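GDSL-like Lipase/Acylhydrolase family protein (Neisseria meningitidis, PDB 4K9S) probably acts as a GDSL-family (SGNH-type) esterase that removes O-acetyl groups from peptidoglycan. Local coordinates at residues S110-N115 with G123-H128; M135-S140 with L187-E192; L242-Y247 with G281-G286; P288-N293 with T300-L305. All coordinates share one frame; numbering follows the deposited sequence.

Followed from the N terminus, the four contacts come one after another, and none nests in or crosses another. Contact 1 closes a short connection between neighbouring antiparallel strands, with seven residues between its segments. The chain moves on to the strand of contact 2, whose 46-residue connection carries strands of both antiparallel sheets before it closes at 187-192. Contact 3 then joins two parallel strands of the hydrolase sheet across a mostly helical connection, and contact 4 follows directly, folding the loop after 281-286 back on itself ahead of helix 305-318. Contacts 2 and 4 mark the extremes, with centres about 42 Å apart on opposite sides of the chain's centre.

Contact 1: S110-N115 with G123-H128; sequences SLTSRN and GGILAH
L111 and L126 exchange a pair of backbone hydrogen bonds that fix the register of two antiparallel strands: L111 N reaches L126 O at 2.6 Å, and L126 N returns to L111 O at 3.0 Å, both nearly straight. S110 with A127 and T112 with I125 are the flanking non-hydrogen-bonded pairs. At the end of the pairing, G124 O takes two donors. S113 N donates to G124 O at 2.9 Å within the carbonyl plane, and T112 OG1 adds a weak bond to the same oxygen.

Side-chain contact divides between the two faces. T112 and I125 run alongside each other, with T112 OG1 3.4 Å from I125 CG1. On the other face, with CG between N and the carbonyl carbon (chi1 66°), the L126 chain brings CD1 to L111 CB at 4.1 Å and over the H128 ring, 3.5 Å above its plane and toward the rim. The polar ends find partners beyond the two segments: S113 OG bonds W227 NE1, and H128 ND1 bonds D196 OD1.

Strand 109-112 forms an outermost strand of a five-stranded antiparallel sheet, and strand 125-128 separates it from strand 195-203.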
loop_
_atom_site.group_PDB
_atom_site.type_symbol
_atom_site.label_atom_id
_atom_site.label_comp_id
_atom_site.label_asym_id
_atom_site.label_seq_id
_atom_site.Cartn_x
_atom_site.Cartn_y
_atom_site.Cartn_z
ATOM N N SER A 110 11.592 -13.833 -3.764
ATOM C CA SER A 110 10.623 -13.223 -2.861
ATOM C C SER A 110 9.902 -14.239 -1.973
ATOM O O SER A 110 9.564 -15.338 -2.393
ATOM C CB SER A 110 9.598 -12.438 -3.664
ATOM O OG SER A 110 8.929 -13.303 -4.552
ATOM N N LEU A 111 9.685 -13.852 -0.726
ATOM C CA LEU A 111 8.863 -14.618 0.189
ATOM C C LEU A 111 7.817 -13.675 0.759
ATOM O O LEU A 111 8.108 -12.501 1.002
ATOM C CB LEU A 111 9.717 -15.191 1.313
ATOM C CG LEU A 111 8.912 -16.093 2.232
ATOM C CD1 LEU A 111 8.453 -17.343 1.464
ATOM C CD2 LEU A 111 9.710 -16.441 3.490
ATOM N N THR A 112 6.607 -14.180 0.978
ATOM C CA THR A 112 5.501 -13.342 1.434
ATOM C C THR A 112 4.801 -13.949 2.672
ATOM O O THR A 112 4.827 -15.163 2.868
ATOM C CB THR A 112 4.498 -13.186 0.284
ATOM O OG1 THR A 112 4.254 -11.808 0.011
ATOM C CG2 THR A 112 3.230 -13.793 0.637
ATOM N N SER A 113 4.174 -13.117 3.505
ATOM C CA SER A 113 3.489 -13.620 4.705
ATOM C C SER A 113 2.154 -14.329 4.432
ATOM O O SER A 113 1.547 -14.899 5.342
ATOM C CB SER A 113 3.291 -12.510 5.747
ATOM O OG SER A 113 2.391 -11.520 5.294
ATOM N N ARG A 114 1.711 -14.321 3.179
ATOM C CA ARG A 114 0.430 -14.920 2.821
ATOM C C ARG A 114 0.336 -16.383 3.217
ATOM O O ARG A 114 -0.614 -16.774 3.876
ATOM C CB ARG A 114 0.137 -14.752 1.337
ATOM C CG ARG A 114 -1.009 -15.585 0.805
ATOM C CD ARG A 114 -1.180 -15.362 -0.708
ATOM N NE ARG A 114 -2.373 -16.045 -1.184
ATOM C CZ ARG A 114 -2.416 -17.314 -1.580
ATOM N NH1 ARG A 114 -1.315 -18.054 -1.579
ATOM N NH2 ARG A 114 -3.572 -17.845 -1.978
ATOM N N ASN A 115 1.325 -17.178 2.822
ATOM C CA ASN A 115 1.353 -18.590 3.182
ATOM C C ASN A 115 2.506 -18.952 4.106
ATOM O O ASN A 115 2.584 -20.091 4.563
ATOM C CB ASN A 115 1.427 -19.478 1.941
ATOM C CG ASN A 115 0.167 -19.430 1.113
ATOM O OD1 ASN A 115 0.224 -19.243 -0.102
ATOM N ND2 ASN A 115 -0.983 -19.599 1.762
ATOM N N GLY A 123 4.891 -4.809 5.603
ATOM C CA GLY A 123 4.540 -5.090 4.217
ATOM C C GLY A 123 4.359 -6.566 3.904
ATOM O O GLY A 123 3.645 -6.932 2.955
ATOM N N GLY A 124 5.005 -7.415 4.705
ATOM C CA GLY A 124 4.890 -8.858 4.565
ATOM C C GLY A 124 5.715 -9.440 3.436
ATOM O O GLY A 124 5.458 -10.545 2.979
ATOM N N ILE A 125 6.719 -8.702 2.984
ATOM C CA ILE A 125 7.462 -9.095 1.801
ATOM C C ILE A 125 8.970 -8.976 1.997
ATOM O O ILE A 125 9.464 -7.943 2.434
ATOM C CB ILE A 125 7.034 -8.260 0.597
ATOM C CG1 ILE A 125 5.621 -8.676 0.163
ATOM C CG2 ILE A 125 8.048 -8.403 -0.557
ATOM C CD1 ILE A 125 5.132 -8.011 -1.105
ATOM N N LEU A 126 9.695 -10.048 1.698
ATOM C CA LEU A 126 11.139 -9.975 1.686
ATOM C C LEU A 126 11.638 -10.795 0.508
ATOM O O LEU A 126 10.893 -11.614 -0.044
ATOM C CB LEU A 126 11.753 -10.447 3.019
ATOM C CG LEU A 126 11.632 -11.908 3.482
ATOM C CD1 LEU A 126 12.661 -12.817 2.834
ATOM C CD2 LEU A 126 11.768 -11.989 4.988
ATOM N N ALA A 127 12.887 -10.552 0.121
ATOM C CA ALA A 127 13.552 -11.341 -0.900
ATOM C C ALA A 127 14.935 -11.742 -0.420
ATOM O O ALA A 127 15.712 -10.895 -0.008
ATOM C CB ALA A 127 13.656 -10.574 -2.184
ATOM N N HIS A 128 15.222 -13.040 -0.449
ATOM C CA HIS A 128 16.575 -13.533 -0.207
ATOM C C HIS A 128 17.365 -13.259 -1.462
ATOM O O HIS A 128 16.893 -13.522 -2.570
ATOM C CB HIS A 128 16.591 -15.040 0.060
ATOM C CG HIS A 128 15.646 -15.466 1.124
ATOM N ND1 HIS A 128 15.761 -15.046 2.434
ATOM C CD2 HIS A 128 14.562 -16.274 1.079
ATOM C CE1 HIS A 128 14.782 -15.572 3.144
ATOM N NE2 HIS A 128 14.038 -16.315 2.343
#

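Contact 2: M135-S140 with L187-E192; sequences MTLTAS and LTIHTE
M135, a selenomethionine, pairs with I189 through two backbone hydrogen bonds. M135 N donates to I189 O at 2.9 Å and I189 N to M135 O at 2.8 Å, the second being the straighter. With CG anti to the backbone N (chi1 -177°), the M135 chain leads away from I189; W108 and H104 are among the residues it touches.

At T136 the side chains change face. T136 and T188 form the non-hydrogen-bonded pair and stand side by side, pointing the same way, with T188 OG1 only 3.2 Å from T136 CB and 3.6 Å from T136 CG2. Beside this close fit the backbone adds a CA-H...O contact, T136 CA to L187 O, at 3.0 Å.

L137 restores the first pattern: L137 N bonds L187 O, and L187 N bonds L137 O, each at 3.0 Å. L137 CG lies anti to the carbonyl carbon (chi1 -54°), and from there CD1 extends alongside L187, touching L187 CD2 at 3.6 Å and brushing the tip of I189.

L137 and I189 also meet I200 of strand 195-203, which belongs to a second antiparallel sheet. Apolar side chains turned from one sheet onto another are the hallmark of a beta sandwich, consistent with a galactose-binding-domain-like fold, as in the N-terminal region of peptidoglycan O-acetylesterases.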
loop_
_atom_site.group_PDB
_atom_site.type_symbol
_atom_site.label_atom_id
_atom_site.label_comp_id
_atom_site.label_asym_id
_atom_site.label_seq_id
_atom_site.Cartn_x
_atom_site.Cartn_y
_atom_site.Cartn_z
HETATM N N MSE A 135 19.930 -7.969 -8.936
HETATM C CA MSE A 135 18.562 -7.528 -9.169
HETATM C C MSE A 135 18.581 -6.184 -9.878
HETATM O O MSE A 135 19.305 -5.277 -9.463
HETATM C CB MSE A 135 17.839 -7.383 -7.830
HETATM C CG MSE A 135 16.397 -7.006 -7.904
HETATM SE SE MSE A 135 15.323 -8.273 -8.933
HETATM C CE MSE A 135 14.800 -6.989 -10.123
ATOM N N THR A 136 17.815 -6.052 -10.960
ATOM C CA THR A 136 17.638 -4.738 -11.583
ATOM C C THR A 136 16.170 -4.347 -11.778
ATOM O O THR A 136 15.363 -5.126 -12.263
ATOM C CB THR A 136 18.462 -4.537 -12.887
ATOM O OG1 THR A 136 17.643 -3.923 -13.897
ATOM C CG2 THR A 136 19.004 -5.817 -13.402
ATOM N N LEU A 137 15.839 -3.134 -11.368
ATOM C CA LEU A 137 14.497 -2.606 -11.496
ATOM C C LEU A 137 14.551 -1.565 -12.579
ATOM O O LEU A 137 15.346 -0.632 -12.488
ATOM C CB LEU A 137 14.078 -1.926 -10.199
ATOM C CG LEU A 137 14.182 -2.766 -8.926
ATOM C CD1 LEU A 137 15.311 -2.264 -8.058
ATOM C CD2 LEU A 137 12.880 -2.729 -8.167
ATOM N N THR A 138 13.742 -1.725 -13.620
ATOM C CA THR A 138 13.721 -0.711 -14.659
ATOM C C THR A 138 12.334 -0.115 -14.743
ATOM O O THR A 138 11.342 -0.833 -14.688
ATOM C CB THR A 138 14.231 -1.201 -16.047
ATOM O OG1 THR A 138 13.126 -1.477 -16.911
ATOM C CG2 THR A 138 15.142 -2.415 -15.928
ATOM N N ALA A 139 12.281 1.207 -14.844
ATOM C CA ALA A 139 11.023 1.928 -14.784
ATOM C C ALA A 139 10.249 1.706 -16.055
ATOM O O ALA A 139 10.801 1.846 -17.155
ATOM C CB ALA A 139 11.264 3.404 -14.577
ATOM N N SER A 140 8.970 1.364 -15.892
ATOM C CA SER A 140 8.074 1.133 -17.023
ATOM C C SER A 140 8.009 2.345 -17.959
ATOM O O SER A 140 7.799 2.189 -19.163
ATOM C CB SER A 140 6.688 0.709 -16.537
ATOM O OG SER A 140 6.725 -0.629 -16.066
ATOM N N LEU A 187 18.105 0.462 -12.087
ATOM C CA LEU A 187 18.795 0.302 -10.812
ATOM C C LEU A 187 19.305 -1.119 -10.677
ATOM O O LEU A 187 18.512 -2.053 -10.705
ATOM C CB LEU A 187 17.808 0.558 -9.675
ATOM C CG LEU A 187 18.374 0.723 -8.273
ATOM C CD1 LEU A 187 19.021 2.089 -8.185
ATOM C CD2 LEU A 187 17.277 0.587 -7.233
ATOM N N THR A 188 20.619 -1.293 -10.536
ATOM C CA THR A 188 21.158 -2.627 -10.393
ATOM C C THR A 188 21.850 -2.855 -9.049
ATOM O O THR A 188 22.866 -2.226 -8.729
ATOM C CB THR A 188 22.092 -3.004 -11.550
ATOM O OG1 THR A 188 21.339 -3.096 -12.775
ATOM C CG2 THR A 188 22.771 -4.346 -11.261
ATOM N N ILE A 189 21.282 -3.772 -8.271
ATOM C CA ILE A 189 21.803 -4.118 -6.958
ATOM C C ILE A 189 22.499 -5.459 -6.988
ATOM O O ILE A 189 21.870 -6.486 -7.301
ATOM C CB ILE A 189 20.680 -4.217 -5.951
ATOM C CG1 ILE A 189 19.730 -3.032 -6.131
ATOM C CG2 ILE A 189 21.242 -4.289 -4.539
ATOM C CD1 ILE A 189 18.547 -3.092 -5.194
ATOM N N HIS A 190 23.795 -5.446 -6.660
ATOM C CA HIS A 190 24.603 -6.663 -6.616
ATOM C C HIS A 190 24.837 -7.078 -5.184
ATOM O O HIS A 190 25.004 -6.246 -4.288
ATOM C CB HIS A 190 25.971 -6.442 -7.251
ATOM C CG HIS A 190 25.954 -6.412 -8.743
ATOM N ND1 HIS A 190 25.020 -7.094 -9.492
ATOM C CD2 HIS A 190 26.764 -5.782 -9.627
ATOM C CE1 HIS A 190 25.257 -6.890 -10.775
ATOM N NE2 HIS A 190 26.306 -6.096 -10.883
ATOM N N THR A 191 24.908 -8.375 -4.965
ATOM C CA THR A 191 25.076 -8.834 -3.613
ATOM C C THR A 191 26.083 -9.990 -3.588
ATOM O O THR A 191 25.849 -11.081 -4.108
ATOM C CB THR A 191 23.676 -9.106 -2.971
ATOM O OG1 THR A 191 23.754 -9.006 -1.553
ATOM C CG2 THR A 191 23.148 -10.410 -3.340
ATOM N N GLU A 192 27.253 -9.707 -3.043
ATOM C CA GLU A 192 28.337 -10.665 -3.084
ATOM C C GLU A 192 27.995 -11.774 -2.101
ATOM O O GLU A 192 28.188 -12.941 -2.396
ATOM C CB GLU A 192 29.656 -9.977 -2.729
ATOM C CG GLU A 192 30.774 -10.909 -2.274
ATOM C CD GLU A 192 31.280 -11.824 -3.383
ATOM O OE1 GLU A 192 31.041 -11.544 -4.582
ATOM O OE2 GLU A 192 31.922 -12.827 -3.040
#

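Contact 3: L242-Y247 with G281-G286; sequences LVILSY and GILIIG
I244 and L283 lie side by side on one face of a parallel strand pair, and the isoleucine can be followed outward atom by atom. Its CB stands 4.0 Å from L283 O, close to where the backbones pair. There the chain branches. CG2, anti to the backbone N, turns in between two neighbours, touching L283 CD1 at 3.5 Å and I285 CG1 at 3.7 Å. CG1, anti to the carbonyl carbon (chi1 -59°), runs out beside the leucine, 3.7 Å from L283 CD1, and the extended chain ends with I244 CD1 3.9 Å from that same methyl. One leucine methyl thus meets the whole length of the side chain. Farther back along this face, L242 CD1 packs on L283 CB.

The strands are in the parallel arrangement of a beta-alpha-beta crossover, with helix 259-276 in the connection, and both are interior strands of the sheet at the heart of the SGNH hydrolase fold. Strand 53-60 flanks 242-246, while strand 322-325 flanks 281-286. Four backbone bonds alternate between the paired strands, V243 N to G281 O, L283 N to V243 O, L245 N to L283 O and I285 N to L245 O, the last being the straightest. On the opposite face L245 CD1 makes looser contacts with I282 and I284, and helix 259-276 packs there through I273.

Where the strands diverge, water takes over the pairing. One molecule accepts from Y247 N at 2.9 Å and sits against L245 O and I285 O; a second links S246 OG, at 2.7 Å, to I285 O.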
loop_
_atom_site.group_PDB
_atom_site.type_symbol
_atom_site.label_atom_id
_atom_site.label_comp_id
_atom_site.label_asym_id
_atom_site.label_seq_id
_atom_site.Cartn_x
_atom_site.Cartn_y
_atom_site.Cartn_z
ATOM N N LEU A 242 0.092 10.002 4.395
ATOM C CA LEU A 242 -1.273 9.496 4.382
ATOM C C LEU A 242 -1.219 7.989 4.312
ATOM O O LEU A 242 -0.660 7.424 3.379
ATOM C CB LEU A 242 -2.089 10.068 3.206
ATOM C CG LEU A 242 -3.489 9.455 2.962
ATOM C CD1 LEU A 242 -4.367 9.564 4.185
ATOM C CD2 LEU A 242 -4.214 10.061 1.739
ATOM N N VAL A 243 -1.775 7.337 5.316
ATOM C CA VAL A 243 -1.838 5.883 5.325
ATOM C C VAL A 243 -3.240 5.450 4.933
ATOM O O VAL A 243 -4.218 5.822 5.589
ATOM C CB VAL A 243 -1.463 5.313 6.712
ATOM C CG1 VAL A 243 -1.594 3.790 6.733
ATOM C CG2 VAL A 243 -0.066 5.733 7.060
ATOM N N ILE A 244 -3.340 4.703 3.839
ATOM C CA ILE A 244 -4.621 4.139 3.448
ATOM C C ILE A 244 -4.679 2.666 3.778
ATOM O O ILE A 244 -3.879 1.869 3.288
ATOM C CB ILE A 244 -4.901 4.293 1.957
ATOM C CG1 ILE A 244 -4.884 5.769 1.578
ATOM C CG2 ILE A 244 -6.245 3.632 1.592
ATOM C CD1 ILE A 244 -5.025 6.017 0.103
ATOM N N LEU A 245 -5.643 2.308 4.610
ATOM C CA LEU A 245 -5.857 0.927 4.964
ATOM C C LEU A 245 -6.999 0.373 4.120
ATOM O O LEU A 245 -8.145 0.837 4.244
ATOM C CB LEU A 245 -6.197 0.831 6.446
ATOM C CG LEU A 245 -5.148 1.363 7.426
ATOM C CD1 LEU A 245 -5.677 1.285 8.859
ATOM C CD2 LEU A 245 -3.827 0.594 7.286
ATOM N N SER A 246 -6.691 -0.600 3.258
ATOM C CA SER A 246 -7.726 -1.253 2.451
ATOM C C SER A 246 -7.878 -2.747 2.709
ATOM O O SER A 246 -7.256 -3.568 2.033
ATOM C CB SER A 246 -7.491 -1.012 0.959
ATOM O OG SER A 246 -8.520 -1.615 0.193
ATOM N N TYR A 247 -8.716 -3.094 3.680
ATOM C CA TYR A 247 -9.055 -4.484 3.957
ATOM C C TYR A 247 -10.570 -4.603 4.105
ATOM O O TYR A 247 -11.298 -3.659 3.816
ATOM C CB TYR A 247 -8.389 -4.969 5.242
ATOM C CG TYR A 247 -6.876 -4.888 5.265
ATOM C CD1 TYR A 247 -6.102 -5.980 4.935
ATOM C CD2 TYR A 247 -6.227 -3.722 5.655
ATOM C CE1 TYR A 247 -4.719 -5.925 4.976
ATOM C CE2 TYR A 247 -4.841 -3.649 5.695
ATOM C CZ TYR A 247 -4.093 -4.758 5.355
ATOM O OH TYR A 247 -2.715 -4.696 5.402
ATOM N N GLY A 281 -2.072 11.410 7.929
ATOM C CA GLY A 281 -3.509 11.245 7.849
ATOM C C GLY A 281 -3.791 9.764 7.686
ATOM O O GLY A 281 -2.980 9.035 7.098
ATOM N N ILE A 282 -4.918 9.304 8.221
ATOM C CA ILE A 282 -5.313 7.904 8.073
ATOM C C ILE A 282 -6.639 7.763 7.301
ATOM O O ILE A 282 -7.620 8.444 7.599
ATOM C CB ILE A 282 -5.398 7.192 9.437
ATOM C CG1 ILE A 282 -4.088 7.368 10.214
ATOM C CG2 ILE A 282 -5.724 5.716 9.254
ATOM C CD1 ILE A 282 -4.031 6.605 11.544
ATOM N N LEU A 283 -6.665 6.883 6.305
ATOM C CA LEU A 283 -7.858 6.718 5.467
ATOM C C LEU A 283 -8.284 5.246 5.399
ATOM O O LEU A 283 -7.534 4.392 4.922
ATOM C CB LEU A 283 -7.599 7.281 4.059
ATOM C CG LEU A 283 -8.699 7.388 2.983
ATOM C CD1 LEU A 283 -8.474 6.369 1.898
ATOM C CD2 LEU A 283 -10.105 7.236 3.530
ATOM N N ILE A 284 -9.490 4.964 5.876
ATOM C CA ILE A 284 -10.026 3.620 5.860
ATOM C C ILE A 284 -10.977 3.395 4.682
ATOM O O ILE A 284 -11.993 4.081 4.533
ATOM C CB ILE A 284 -10.725 3.270 7.209
ATOM C CG1 ILE A 284 -9.688 3.237 8.336
ATOM C CG2 ILE A 284 -11.460 1.934 7.103
ATOM C CD1 ILE A 284 -10.221 2.839 9.679
ATOM N N ILE A 285 -10.632 2.435 3.836
ATOM C CA ILE A 285 -11.489 2.068 2.727
ATOM C C ILE A 285 -12.396 0.913 3.119
ATOM O O ILE A 285 -11.932 -0.230 3.294
ATOM C CB ILE A 285 -10.673 1.647 1.506
ATOM C CG1 ILE A 285 -9.788 2.802 1.039
ATOM C CG2 ILE A 285 -11.607 1.195 0.382
ATOM C CD1 ILE A 285 -9.399 2.687 -0.398
ATOM N N GLY A 286 -13.688 1.211 3.264
ATOM C CA GLY A 286 -14.659 0.195 3.615
ATOM C C GLY A 286 -14.691 -0.864 2.541
ATOM O O GLY A 286 -14.510 -0.552 1.367
HETATM O O HOH W 1 -9.956 -0.931 5.242
HETATM O O HOH W 2 -11.090 -2.092 0.924
#

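Contact 4: P288-N293 with T300-L305; sequences PESLKN and TRPVRL
T300, which has the most surface buried here, meets both K292 and N293. K292 N donates to T300 O at a short 2.5 Å; the nitrogen lies nearly in line with the C=O, but the N-H is bent away from it. N293 N adds a weak bond to the same oxygen. In return T300 N donates to N293 O at 2.7 Å, tilted 31° from the carbonyl plane. The side chains of N293 and T300 also cross here, with a weak bond from T300 OG1 to N293 OD1. A cis peptide precedes T300.

Two successive residues facing one across the pairing make this a classic beta bulge, formed within the long loop between strand 281-286 and helix 305-318 of the hydrolase fold.

R301 comes next. Its CB points away from the other segment, but the bend at chi3 (56°) brings the guanidinium back, and R301 NH1 forms a salt bridge with E289 OE2 at 2.7 Å. The carboxylate oxygen is in the guanidinium plane and is met on its anti side; the two flat groups are turned 64° against each other. L305 CD2 lies over the centre of one guanidinium face, 3.3 Å above it. The pair is held from outside as well: E289 OE1 takes the backbone N-H groups of S335 and M336, while Q327 binds R301 NH1.

P302 sets two ring carbons against S290, with P302 CD 3.2 Å from S290 O and P302 CG 3.6 Å from S290 OG. From P302 a type I turn leads into the helix, L305 N bonding P302 O. On the outer side a water accepts from both K292 NZ and V303 N.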
loop_
_atom_site.group_PDB
_atom_site.type_symbol
_atom_site.label_atom_id
_atom_site.label_comp_id
_atom_site.label_asym_id
_atom_site.label_seq_id
_atom_site.Cartn_x
_atom_site.Cartn_y
_atom_site.Cartn_z
ATOM N N PRO A 288 -15.624 -3.220 -0.369
ATOM C CA PRO A 288 -16.613 -3.142 -1.449
ATOM C C PRO A 288 -17.567 -4.311 -1.316
ATOM O O PRO A 288 -17.266 -5.270 -0.573
ATOM C CB PRO A 288 -15.764 -3.323 -2.710
ATOM C CG PRO A 288 -14.607 -4.154 -2.246
ATOM C CD PRO A 288 -14.295 -3.611 -0.873
ATOM N N GLU A 289 -18.695 -4.253 -2.016
ATOM C CA GLU A 289 -19.589 -5.392 -1.998
ATOM C C GLU A 289 -18.920 -6.561 -2.702
ATOM O O GLU A 289 -18.297 -6.399 -3.744
ATOM C CB GLU A 289 -20.950 -5.078 -2.619
ATOM C CG GLU A 289 -21.876 -6.276 -2.596
ATOM C CD GLU A 289 -23.296 -5.951 -3.030
ATOM O OE1 GLU A 289 -23.512 -5.754 -4.247
ATOM O OE2 GLU A 289 -24.192 -5.901 -2.154
ATOM N N SER A 290 -19.013 -7.731 -2.086
ATOM C CA SER A 290 -18.539 -8.963 -2.681
ATOM C C SER A 290 -19.686 -9.940 -2.581
ATOM O O SER A 290 -20.623 -9.713 -1.817
ATOM C CB SER A 290 -17.320 -9.485 -1.935
ATOM O OG SER A 290 -17.608 -9.725 -0.570
ATOM N N LEU A 291 -19.638 -11.008 -3.364
ATOM C CA LEU A 291 -20.736 -11.970 -3.381
ATOM C C LEU A 291 -20.264 -13.397 -3.111
ATOM O O LEU A 291 -19.273 -13.853 -3.693
ATOM C CB LEU A 291 -21.491 -11.904 -4.716
ATOM C CG LEU A 291 -22.035 -10.526 -5.112
ATOM C CD1 LEU A 291 -22.786 -10.588 -6.430
ATOM C CD2 LEU A 291 -22.921 -9.931 -4.024
ATOM N N LYS A 292 -20.965 -14.087 -2.212
ATOM C CA LYS A 292 -20.748 -15.510 -1.986
ATOM C C LYS A 292 -21.075 -16.268 -3.269
ATOM O O LYS A 292 -20.309 -17.113 -3.709
ATOM C CB LYS A 292 -21.619 -16.021 -0.841
ATOM C CG LYS A 292 -20.838 -16.608 0.336
ATOM C CD LYS A 292 -19.874 -17.694 -0.116
ATOM C CE LYS A 292 -19.244 -18.403 1.068
ATOM N NZ LYS A 292 -18.601 -17.444 2.025
ATOM N N ASN A 293 -22.219 -15.966 -3.867
ATOM C CA ASN A 293 -22.521 -16.500 -5.190
ATOM C C ASN A 293 -23.190 -15.447 -6.057
ATOM O O ASN A 293 -23.682 -14.445 -5.546
ATOM C CB ASN A 293 -23.340 -17.802 -5.128
ATOM C CG ASN A 293 -24.754 -17.591 -4.618
ATOM O OD1 ASN A 293 -25.597 -17.011 -5.309
ATOM N ND2 ASN A 293 -25.029 -18.089 -3.412
ATOM N N THR A 300 -25.481 -13.755 -3.605
ATOM C CA THR A 300 -25.728 -13.581 -2.188
ATOM C C THR A 300 -24.472 -12.983 -1.571
ATOM O O THR A 300 -23.353 -13.357 -1.938
ATOM C CB THR A 300 -26.023 -14.929 -1.527
ATOM O OG1 THR A 300 -26.835 -15.725 -2.405
ATOM C CG2 THR A 300 -26.734 -14.727 -0.190
ATOM N N ARG A 301 -24.662 -12.040 -0.651
ATOM C CA ARG A 301 -23.551 -11.404 0.042
ATOM C C ARG A 301 -23.026 -12.352 1.096
ATOM O O ARG A 301 -23.778 -13.192 1.590
ATOM C CB ARG A 301 -24.022 -10.119 0.716
ATOM C CG ARG A 301 -24.358 -9.014 -0.247
ATOM C CD ARG A 301 -25.125 -7.927 0.460
ATOM N NE ARG A 301 -24.406 -7.394 1.611
ATOM C CZ ARG A 301 -23.636 -6.310 1.575
ATOM N NH1 ARG A 301 -23.476 -5.652 0.425
ATOM N NH2 ARG A 301 -23.028 -5.885 2.682
ATOM N N PRO A 302 -21.737 -12.229 1.448
ATOM C CA PRO A 302 -21.282 -13.060 2.562
ATOM C C PRO A 302 -22.056 -12.654 3.802
ATOM O O PRO A 302 -22.295 -11.467 4.022
ATOM C CB PRO A 302 -19.803 -12.698 2.695
ATOM C CG PRO A 302 -19.430 -12.123 1.373
ATOM C CD PRO A 302 -20.649 -11.402 0.903
ATOM N N VAL A 303 -22.454 -13.652 4.580
ATOM C CA VAL A 303 -23.253 -13.486 5.787
ATOM C C VAL A 303 -22.727 -12.413 6.745
ATOM O O VAL A 303 -23.497 -11.792 7.478
ATOM C CB VAL A 303 -23.383 -14.852 6.514
ATOM C CG1 VAL A 303 -24.006 -14.691 7.875
ATOM C CG2 VAL A 303 -24.214 -15.809 5.672
ATOM N N ARG A 304 -21.424 -12.170 6.723
ATOM C CA ARG A 304 -20.829 -11.266 7.693
ATOM C C ARG A 304 -20.361 -9.937 7.102
ATOM O O ARG A 304 -19.842 -9.088 7.817
ATOM C CB ARG A 304 -19.679 -11.968 8.416
ATOM C CG ARG A 304 -20.077 -13.291 9.053
ATOM C CD ARG A 304 -21.277 -13.150 9.998
ATOM N NE ARG A 304 -21.067 -12.163 11.058
ATOM C CZ ARG A 304 -20.374 -12.371 12.180
ATOM N NH1 ARG A 304 -19.797 -13.540 12.425
ATOM N NH2 ARG A 304 -20.260 -11.395 13.066
ATOM N N LEU A 305 -20.553 -9.755 5.801
ATOM C CA LEU A 305 -20.015 -8.588 5.098
ATOM C C LEU A 305 -20.483 -7.269 5.709
ATOM O O LEU A 305 -19.672 -6.375 5.986
ATOM C CB LEU A 305 -20.384 -8.644 3.616
ATOM C CG LEU A 305 -20.005 -7.449 2.748
ATOM C CD1 LEU A 305 -18.506 -7.221 2.776
ATOM C CD2 LEU A 305 -20.480 -7.643 1.319
HETATM O O HOH W 3 -20.878 -16.173 3.584
#